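Local coordinates for protein beta-ketoacyl synthase (Pseudomonas aeruginosa, PDB 4CW4) that condenses acetyl-CoA with malonyl-ACP to give acetoacetyl-ACP, the primer that starts bacterial fatty acid synthesis, and works as a homodimer, at residues L120-L129 against D144-H152; L377-I385 against F568-R579. All blocks are in the same frame, centred on the assembly; numbering follows the deposited sequence. Where two conformers were deposited one is given.

Contact 1 of 2, residues L120-L129 against D144-H152; sequences LTFKASPKQL and DGEVLVSIH
Strand 120-124 runs antiparallel to strand 147-151, their axes 4.7 Å apart at closest approach. Phe122 and Val149 form a hydrogen-bonded pair, with Phe122 N to Val149 O at 2.9 Å and Val149 N to Phe122 O at 2.8 Å. Ala124 and Val147 bond in the same reciprocal way. Between them Lys123 faces Leu148 in a non-hydrogen-bonded pair, where Lys123 CA makes a CA-H...O contact with Val147 O.

On the face carrying Phe122, Val149 and Ile151, the phenyl ring lies alongside Val149, whose CB sits over one ring face, 4.0 Å from the centroid, in a CH-pi contact. Ile151 CD1 meets the ring edge in plane, 3.8 Å from Phe122 CE2. The ring reaches both because chi1 of 55° sets CG between the backbone N and carbonyl carbon. Leu129, returning after the 3-10 turn 126-128, lays CD1 3.7 Å from Val147 CG2. On the other face Thr121 OG1 and Ser150 OG share a 3.0 Å hydrogen bond, and Leu148 CD1 packs on Thr121 CG2. Past the strand, Ser125 OG donates to Glu146 OE2 (3.1 Å), while Glu146 OE1 meets the CG and CE methylenes of Lys123, its charge near NZ but not in a salt bridge.

Strand 147-151 is the middle of a three-stranded sheet, with 138-141 on its far side; Leu112 of the second subunit packs on Phe122.

Contact 2 of 2, residues L377-I385 against F568-R579; sequences LALRLGADI and FAAYVEKREQTR
Tyr571 lies across Leu379, whose CD1 sits 3.7 Å from Tyr571 CB, and its ring runs on past the end of helix 377-381. Placing CG opposite the backbone N (chi1 162°) sends the hydroxyl to Ala383 O, 2.6 Å from Tyr571 OH and in the carbonyl plane. Ile385 CD1 packs beside the same hydroxyl.

Helix 377-381 ends in a Schellman motif at Gly382, whose positive phi turns the chain against helix 568-579; Gly382 CA comes 3.7 Å from Lys574 CB. The long helix binds the carbonyls of this turn with side chains. Thr578 OG1 donates to Gly382 O (2.7 Å), tilted 25° from the carbonyl plane, and the extended Lys574 brings NZ to Arg380 O (2.8 Å). A water joins Lys574 NZ to Leu379 O.

Beyond the turn, Arg579 grips Asp384 side-on: NH2 reaches OD1 at 2.8 Å, while NE meets OD2 from above the carboxylate plane, the two flat groups being 57° apart. Ile385 N also donates to OD1, from the opposite face to Arg579 NH2. Arg575 NE lies 3.4 Å above the Arg579 guanidinium plane, and the negative charges of Asp384 and, on Arg575 NH1, Glu556 probably offset this pairing of cations.

Contact 1 precedes contact 2 along the chain, and they share no helix, strand or sheet. Their centres are 75 Å apart, on opposite sides of the chain's centre, their nearest atoms about 59 Å apart. Contact 1 is local in sequence: 14 residues separate its segments within a small antiparallel sheet, far out from the chain's body, where the second subunit packs against it. Contact 2 is long-range, with 182 residues between its segments, and joins helix 375-381, which follows strand 366-374, to helix 565-590, with no other subunit touching it. One belongs to a peripheral, dimer-contacting extension, the other to the main body, and both lie away from the probable active-site residues Cys286, His439 and His477.

Contact 1 of 2, residues L120-L129 against D144-H152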
loop_
_atom_site.group_PDB
_atom_site.type_symbol
_atom_site.label_atom_id
_atom_site.label_comp_id
_atom_site.label_asym_id
_atom_site.label_seq_id
_atom_site.Cartn_x
_atom_site.Cartn_y
_atom_site.Cartn_z
ATOM N N LEU A 120 1.387 -51.365 -5.316
ATOM C CA LEU A 120 1.686 -50.078 -4.691
ATOM C C LEU A 120 0.843 -49.955 -3.429
ATOM O O LEU A 120 -0.347 -49.596 -3.460
ATOM C CB LEU A 120 1.409 -48.921 -5.639
ATOM C CG LEU A 120 1.528 -47.512 -5.042
ATOM C CD1 LEU A 120 2.753 -47.342 -4.157
ATOM C CD2 LEU A 120 1.554 -46.494 -6.171
ATOM N N THR A 121 1.489 -50.246 -2.316
ATOM C CA THR A 121 0.807 -50.495 -1.078
ATOM C C THR A 121 1.630 -49.924 0.049
ATOM O O THR A 121 2.861 -49.976 0.021
ATOM C CB THR A 121 0.656 -51.997 -0.896
ATOM O OG1 THR A 121 0.032 -52.527 -2.066
ATOM C CG2 THR A 121 -0.176 -52.332 0.312
ATOM N N PHE A 122 0.949 -49.378 1.045
ATOM C CA PHE A 122 1.626 -48.822 2.200
ATOM C C PHE A 122 0.673 -48.784 3.372
ATOM O O PHE A 122 -0.550 -48.866 3.195
ATOM C CB PHE A 122 2.168 -47.427 1.892
ATOM C CG PHE A 122 1.123 -46.470 1.389
ATOM C CD1 PHE A 122 0.343 -45.742 2.273
ATOM C CD2 PHE A 122 0.923 -46.291 0.026
ATOM C CE1 PHE A 122 -0.616 -44.860 1.814
ATOM C CE2 PHE A 122 -0.035 -45.424 -0.434
ATOM C CZ PHE A 122 -0.804 -44.700 0.453
ATOM N N LYS A 123 1.231 -48.691 4.571
ATOM C CA LYS A 123 0.404 -48.457 5.742
ATOM C C LYS A 123 0.457 -46.989 6.090
ATOM O O LYS A 123 1.458 -46.304 5.850
ATOM C CB LYS A 123 0.848 -49.304 6.926
ATOM C CG LYS A 123 2.118 -48.856 7.580
ATOM C CD LYS A 123 2.637 -49.961 8.477
ATOM C CE LYS A 123 3.668 -49.458 9.463
ATOM N NZ LYS A 123 4.046 -50.560 10.393
ATOM N N ALA A 124 -0.644 -46.513 6.649
ATOM C CA ALA A 124 -0.770 -45.106 6.964
ATOM C C ALA A 124 -1.762 -44.893 8.078
ATOM O O ALA A 124 -2.620 -45.722 8.328
ATOM C CB ALA A 124 -1.218 -44.351 5.751
ATOM N N SER A 125 -1.631 -43.752 8.745
ATOM C CA SER A 125 -2.623 -43.285 9.693
ATOM C C SER A 125 -3.829 -42.786 8.899
ATOM O O SER A 125 -3.674 -41.946 8.011
ATOM C CB SER A 125 -2.047 -42.144 10.533
ATOM O OG SER A 125 -0.783 -42.492 11.065
ATOM N N PRO A 126 -5.032 -43.301 9.199
ATOM C CA PRO A 126 -6.188 -42.858 8.422
ATOM C C PRO A 126 -6.438 -41.348 8.489
ATOM O O PRO A 126 -6.999 -40.791 7.539
ATOM C CB PRO A 126 -7.355 -43.665 9.017
ATOM C CG PRO A 126 -6.858 -44.228 10.273
ATOM C CD PRO A 126 -5.387 -44.369 10.150
ATOM N N LYS A 127 -6.020 -40.686 9.564
ATOM C CA LYS A 127 -6.205 -39.238 9.654
ATOM C C LYS A 127 -5.339 -38.460 8.662
ATOM O O LYS A 127 -5.575 -37.283 8.429
ATOM C CB LYS A 127 -5.943 -38.724 11.076
ATOM C CG LYS A 127 -7.166 -38.755 12.023
ATOM C CD LYS A 127 -8.447 -38.106 11.443
ATOM C CE LYS A 127 -8.230 -36.702 10.855
ATOM N NZ LYS A 127 -9.329 -36.286 9.918
ATOM N N GLN A 128 -4.325 -39.103 8.092
ATOM C CA GLN A 128 -3.451 -38.428 7.131
ATOM C C GLN A 128 -3.836 -38.710 5.687
ATOM O O GLN A 128 -3.207 -38.205 4.771
ATOM C CB GLN A 128 -1.991 -38.835 7.353
ATOM C CG GLN A 128 -1.406 -38.373 8.688
ATOM C CD GLN A 128 0.097 -38.563 8.784
ATOM O OE1 GLN A 128 0.678 -39.435 8.127
ATOM N NE2 GLN A 128 0.741 -37.727 9.599
ATOM N N LEU A 129 -4.855 -39.541 5.475
ATOM C CA LEU A 129 -5.287 -39.860 4.127
ATOM C C LEU A 129 -6.177 -38.743 3.582
ATOM O O LEU A 129 -6.843 -38.049 4.357
ATOM C CB LEU A 129 -6.066 -41.178 4.120
ATOM C CG LEU A 129 -5.211 -42.390 4.516
ATOM C CD1 LEU A 129 -6.008 -43.658 4.499
ATOM C CD2 LEU A 129 -3.980 -42.559 3.614
ATOM N N ASP A 144 -2.653 -51.317 15.168
ATOM C CA ASP A 144 -2.240 -50.066 15.803
ATOM C C ASP A 144 -2.899 -48.837 15.190
ATOM O O ASP A 144 -2.250 -47.815 14.976
ATOM C CB ASP A 144 -0.712 -49.919 15.772
ATOM C CG ASP A 144 -0.018 -50.821 16.778
ATOM O OD1 ASP A 144 -0.443 -50.835 17.953
ATOM O OD2 ASP A 144 0.950 -51.520 16.394
ATOM N N GLY A 145 -4.191 -48.949 14.902
ATOM C CA GLY A 145 -4.968 -47.815 14.439
ATOM C C GLY A 145 -4.704 -47.422 12.997
ATOM O O GLY A 145 -5.380 -46.537 12.458
ATOM N N GLU A 146 -3.730 -48.069 12.363
ATOM C CA GLU A 146 -3.374 -47.729 10.988
ATOM C C GLU A 146 -4.210 -48.530 10.004
ATOM O O GLU A 146 -4.927 -49.453 10.392
ATOM C CB GLU A 146 -1.889 -47.967 10.743
ATOM C CG GLU A 146 -1.005 -47.271 11.751
ATOM C CD GLU A 146 0.215 -46.642 11.120
ATOM O OE1 GLU A 146 1.089 -47.394 10.639
ATOM O OE2 GLU A 146 0.297 -45.392 11.112
ATOM N N VAL A 147 -4.125 -48.155 8.731
ATOM C CA VAL A 147 -4.821 -48.872 7.668
ATOM C C VAL A 147 -3.849 -49.238 6.557
ATOM O O VAL A 147 -2.808 -48.603 6.390
ATOM C CB VAL A 147 -5.987 -48.049 7.057
ATOM C CG1 VAL A 147 -7.108 -47.866 8.077
ATOM C CG2 VAL A 147 -5.496 -46.700 6.527
ATOM N N LEU A 148 -4.216 -50.264 5.801
ATOM C CA LEU A 148 -3.420 -50.735 4.674
ATOM C C LEU A 148 -4.016 -50.188 3.383
ATOM O O LEU A 148 -5.152 -50.476 3.045
ATOM C CB LEU A 148 -3.397 -52.259 4.651
ATOM C CG LEU A 148 -2.519 -52.892 3.572
ATOM C CD1 LEU A 148 -1.046 -52.507 3.736
ATOM C CD2 LEU A 148 -2.688 -54.418 3.583
ATOM N N VAL A 149 -3.247 -49.378 2.674
ATOM C CA VAL A 149 -3.731 -48.702 1.480
ATOM C C VAL A 149 -3.064 -49.266 0.240
ATOM O O VAL A 149 -1.864 -49.512 0.243
ATOM C CB VAL A 149 -3.389 -47.206 1.550
ATOM C CG1 VAL A 149 -3.960 -46.469 0.358
ATOM C CG2 VAL A 149 -3.917 -46.624 2.852
ATOM N N SER A 150 -3.840 -49.470 -0.814
ATOM C CA SER A 150 -3.284 -49.822 -2.118
ATOM C C SER A 150 -3.881 -48.956 -3.192
ATOM O O SER A 150 -5.054 -48.609 -3.154
ATOM C CB SER A 150 -3.508 -51.294 -2.469
ATOM O OG SER A 150 -2.841 -52.107 -1.543
ATOM N N ILE A 151 -3.035 -48.601 -4.146
ATOM C CA ILE A 151 -3.375 -47.689 -5.221
ATOM C C ILE A 151 -3.339 -48.470 -6.528
ATOM O O ILE A 151 -2.425 -49.265 -6.755
ATOM C CB ILE A 151 -2.377 -46.510 -5.253
ATOM C CG1 ILE A 151 -2.549 -45.654 -3.994
ATOM C CG2 ILE A 151 -2.567 -45.684 -6.510
ATOM C CD1 ILE A 151 -1.503 -44.554 -3.824
ATOM N N HIS A 152 -4.328 -48.231 -7.380
ATOM C CA HIS A 152 -4.505 -49.022 -8.607
ATOM C C HIS A 152 -4.463 -48.191 -9.881
ATOM O O HIS A 152 -4.422 -48.743 -10.991
ATOM C CB HIS A 152 -5.837 -49.752 -8.548
ATOM C CG HIS A 152 -6.034 -50.493 -7.271
ATOM N ND1 HIS A 152 -5.398 -51.685 -7.018
ATOM C CD2 HIS A 152 -6.703 -50.177 -6.140
ATOM C CE1 HIS A 152 -5.711 -52.097 -5.804
ATOM N NE2 HIS A 152 -6.506 -51.202 -5.251
#

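Contact 2 of 2, residues L377-I385 against F568-R579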
loop_
_atom_site.group_PDB
_atom_site.type_symbol
_atom_site.label_atom_id
_atom_site.label_comp_id
_atom_site.label_asym_id
_atom_site.label_seq_id
_atom_site.Cartn_x
_atom_site.Cartn_y
_atom_site.Cartn_z
ATOM N N LEU A 377 8.751 24.666 15.013
ATOM C CA LEU A 377 8.894 23.717 16.103
ATOM C C LEU A 377 10.370 23.329 16.291
ATOM O O LEU A 377 10.850 23.205 17.421
ATOM C CB LEU A 377 8.039 22.465 15.838
ATOM C CG LEU A 377 8.092 21.411 16.940
ATOM C CD1 LEU A 377 7.498 21.938 18.245
ATOM C CD2 LEU A 377 7.422 20.122 16.497
ATOM N N ALA A 378 11.087 23.101 15.193
ATOM C CA ALA A 378 12.513 22.769 15.278
ATOM C C ALA A 378 13.270 23.873 16.023
ATOM O O ALA A 378 14.083 23.602 16.895
ATOM C CB ALA A 378 13.094 22.554 13.895
ATOM N N LEU A 379 12.952 25.108 15.677
ATOM C CA LEU A 379 13.573 26.278 16.295
ATOM C C LEU A 379 13.299 26.285 17.802
ATOM O O LEU A 379 14.202 26.464 18.619
ATOM C CB LEU A 379 13.011 27.555 15.650
ATOM C CG LEU A 379 13.756 28.863 15.927
ATOM C CD1 LEU A 379 14.984 28.983 15.006
ATOM C CD2 LEU A 379 12.819 30.063 15.769
ATOM N N ARG A 380 12.032 26.081 18.151
ATOM C CA ARG A 380 11.598 26.058 19.539
ATOM C C ARG A 380 12.314 24.989 20.376
ATOM O O ARG A 380 12.663 25.235 21.525
ATOM C CB ARG A 380 10.076 25.847 19.625
ATOM C CG ARG A 380 9.530 26.104 21.010
ATOM C CD ARG A 380 8.177 25.480 21.264
ATOM N NE ARG A 380 7.227 25.704 20.191
ATOM C CZ ARG A 380 6.112 24.993 20.032
ATOM N NH1 ARG A 380 5.799 24.029 20.887
ATOM N NH2 ARG A 380 5.308 25.246 19.017
ATOM N N LEU A 381 12.537 23.815 19.794
ATOM C CA LEU A 381 13.050 22.676 20.547
ATOM C C LEU A 381 14.552 22.543 20.484
ATOM O O LEU A 381 15.116 21.696 21.172
ATOM C CB LEU A 381 12.455 21.366 20.041
ATOM C CG LEU A 381 10.942 21.226 20.146
ATOM C CD1 LEU A 381 10.527 19.838 19.661
ATOM C CD2 LEU A 381 10.461 21.482 21.559
ATOM N N GLY A 382 15.211 23.370 19.679
ATOM C CA GLY A 382 16.642 23.201 19.488
ATOM C C GLY A 382 16.982 21.929 18.697
ATOM O O GLY A 382 18.070 21.352 18.875
ATOM N N ALA A 383 16.067 21.473 17.847
ATOM C CA ALA A 383 16.300 20.280 17.031
ATOM C C ALA A 383 17.402 20.553 16.020
ATOM O O ALA A 383 17.487 21.648 15.443
ATOM C CB ALA A 383 15.038 19.897 16.292
ATOM N N ASP A 384 18.259 19.568 15.815
ATOM C CA ASP A 384 19.302 19.701 14.833
ATOM C C ASP A 384 18.688 19.680 13.437
ATOM O O ASP A 384 17.548 19.250 13.234
ATOM C CB ASP A 384 20.337 18.558 14.986
ATOM C CG ASP A 384 21.742 18.948 14.543
ATOM O OD1 ASP A 384 21.930 19.988 13.874
ATOM O OD2 ASP A 384 22.679 18.193 14.866
ATOM N N ILE A 385 19.463 20.144 12.468
ATOM C CA ILE A 385 19.029 20.163 11.084
ATOM C C ILE A 385 20.049 19.436 10.227
ATOM O O ILE A 385 21.194 19.860 10.114
ATOM C CB ILE A 385 18.803 21.608 10.589
ATOM C CG1 ILE A 385 17.592 22.210 11.321
ATOM C CG2 ILE A 385 18.557 21.636 9.080
ATOM C CD1 ILE A 385 17.430 23.712 11.140
ATOM N N PHE A 568 17.231 32.875 16.369
ATOM C CA PHE A 568 18.181 31.862 15.938
ATOM C C PHE A 568 19.253 31.615 17.001
ATOM O O PHE A 568 19.667 30.485 17.209
ATOM C CB PHE A 568 18.831 32.211 14.599
ATOM C CG PHE A 568 19.467 31.032 13.945
ATOM C CD1 PHE A 568 18.711 30.186 13.135
ATOM C CD2 PHE A 568 20.792 30.704 14.190
ATOM C CE1 PHE A 568 19.289 29.061 12.550
ATOM C CE2 PHE A 568 21.365 29.569 13.602
ATOM C CZ PHE A 568 20.615 28.758 12.792
ATOM N N ALA A 569 19.720 32.678 17.658
ATOM C CA ALA A 569 20.714 32.507 18.717
ATOM C C ALA A 569 20.169 31.678 19.871
ATOM O O ALA A 569 20.880 30.837 20.427
ATOM C CB ALA A 569 21.204 33.861 19.219
ATOM N N ALA A 570 18.904 31.896 20.237
ATOM C CA ALA A 570 18.304 31.101 21.308
ATOM C C ALA A 570 18.232 29.626 20.906
ATOM O O ALA A 570 18.490 28.737 21.705
ATOM C CB ALA A 570 16.914 31.640 21.674
ATOM N N TYR A 571 17.880 29.389 19.654
ATOM C CA TYR A 571 17.871 28.047 19.064
ATOM C C TYR A 571 19.253 27.394 19.128
ATOM O O TYR A 571 19.389 26.241 19.536
ATOM C CB TYR A 571 17.386 28.147 17.627
ATOM C CG TYR A 571 17.714 26.965 16.750
ATOM C CD1 TYR A 571 17.074 25.744 16.919
ATOM C CD2 TYR A 571 18.659 27.069 15.755
ATOM C CE1 TYR A 571 17.375 24.664 16.110
ATOM C CE2 TYR A 571 18.968 26.003 14.953
ATOM C CZ TYR A 571 18.319 24.800 15.134
ATOM O OH TYR A 571 18.631 23.751 14.311
ATOM N N VAL A 572 20.286 28.147 18.774
ATOM C CA VAL A 572 21.650 27.608 18.797
ATOM C C VAL A 572 22.034 27.130 20.189
ATOM O O VAL A 572 22.648 26.067 20.344
ATOM C CB VAL A 572 22.668 28.644 18.280
ATOM C CG1 VAL A 572 24.114 28.284 18.673
ATOM C CG2 VAL A 572 22.547 28.753 16.774
ATOM N N GLU A 573 21.665 27.903 21.207
ATOM C CA GLU A 573 21.959 27.484 22.569
ATOM C C GLU A 573 21.274 26.155 22.927
ATOM O O GLU A 573 21.906 25.265 23.497
ATOM C CB GLU A 573 21.565 28.564 23.569
ATOM C CG GLU A 573 22.404 29.819 23.477
ATOM C CD GLU A 573 23.880 29.538 23.543
ATOM O OE1 GLU A 573 24.346 29.261 24.665
ATOM O OE2 GLU A 573 24.562 29.557 22.486
ATOM N N LYS A 574 19.982 26.028 22.632
ATOM C CA LYS A 574 19.265 24.788 22.939
ATOM C C LYS A 574 19.843 23.633 22.134
ATOM O O LYS A 574 19.959 22.509 22.630
ATOM C CB LYS A 574 17.781 24.919 22.611
ATOM C CG LYS A 574 17.008 25.840 23.530
ATOM C CD LYS A 574 15.549 25.886 23.137
ATOM C CE LYS A 574 14.802 26.985 23.859
ATOM N NZ LYS A 574 13.490 27.296 23.191
ATOM N N ARG A 575 20.261 23.917 20.908
ATOM C CA ARG A 575 20.773 22.877 20.051
ATOM C C ARG A 575 22.117 22.329 20.534
ATOM O O ARG A 575 22.447 21.170 20.241
ATOM C CB ARG A 575 20.868 23.379 18.619
ATOM C CG ARG A 575 21.396 22.337 17.644
ATOM C CD ARG A 575 21.251 22.807 16.234
ATOM N NE ARG A 575 22.267 23.776 15.864
ATOM C CZ ARG A 575 22.400 24.254 14.633
ATOM N NH1 ARG A 575 21.539 23.904 13.692
ATOM N NH2 ARG A 575 23.392 25.061 14.337
ATOM N N GLU A 576 22.910 23.127 21.247
ATOM C CA GLU A 576 24.125 22.557 21.817
ATOM C C GLU A 576 23.780 21.400 22.770
ATOM O O GLU A 576 24.509 20.397 22.849
ATOM C CB GLU A 576 24.934 23.632 22.536
ATOM C CG GLU A 576 25.615 24.606 21.611
ATOM C CD GLU A 576 26.577 23.927 20.656
ATOM O OE1 GLU A 576 26.131 23.526 19.572
ATOM O OE2 GLU A 576 27.767 23.778 20.992
ATOM N N GLN A 577 22.665 21.526 23.481
ATOM C CA GLN A 577 22.270 20.501 24.444
ATOM C C GLN A 577 21.695 19.294 23.719
ATOM O O GLN A 577 21.977 18.146 24.068
ATOM C CB GLN A 577 21.237 21.075 25.423
ATOM C CG GLN A 577 21.760 22.225 26.281
ATOM C CD GLN A 577 20.664 22.903 27.104
ATOM O OE1 GLN A 577 19.506 23.002 26.679
ATOM N NE2 GLN A 577 21.032 23.380 28.282
ATOM N N THR A 578 20.863 19.535 22.713
ATOM C CA THR A 578 20.309 18.395 21.987
ATOM C C THR A 578 21.422 17.652 21.231
ATOM O O THR A 578 21.396 16.434 21.166
ATOM C CB THR A 578 19.193 18.784 21.044
ATOM O OG1 THR A 578 19.725 19.481 19.952
ATOM C CG2 THR A 578 18.173 19.667 21.681
ATOM N N ARG A 579 22.442 18.356 20.740
ATOM C CA ARG A 579 23.558 17.673 20.071
ATOM C C ARG A 579 24.320 16.809 21.040
ATOM O O ARG A 579 24.743 15.723 20.673
ATOM C CB ARG A 579 24.508 18.653 19.372
ATOM C CG ARG A 579 23.919 19.183 18.091
ATOM C CD ARG A 579 24.766 20.283 17.466
ATOM N NE ARG A 579 24.311 20.526 16.110
ATOM C CZ ARG A 579 24.776 21.458 15.300
ATOM N NH1 ARG A 579 25.760 22.273 15.695
ATOM N NH2 ARG A 579 24.270 21.567 14.085
HETATM O O HOH W 1 14.793 28.263 20.719
#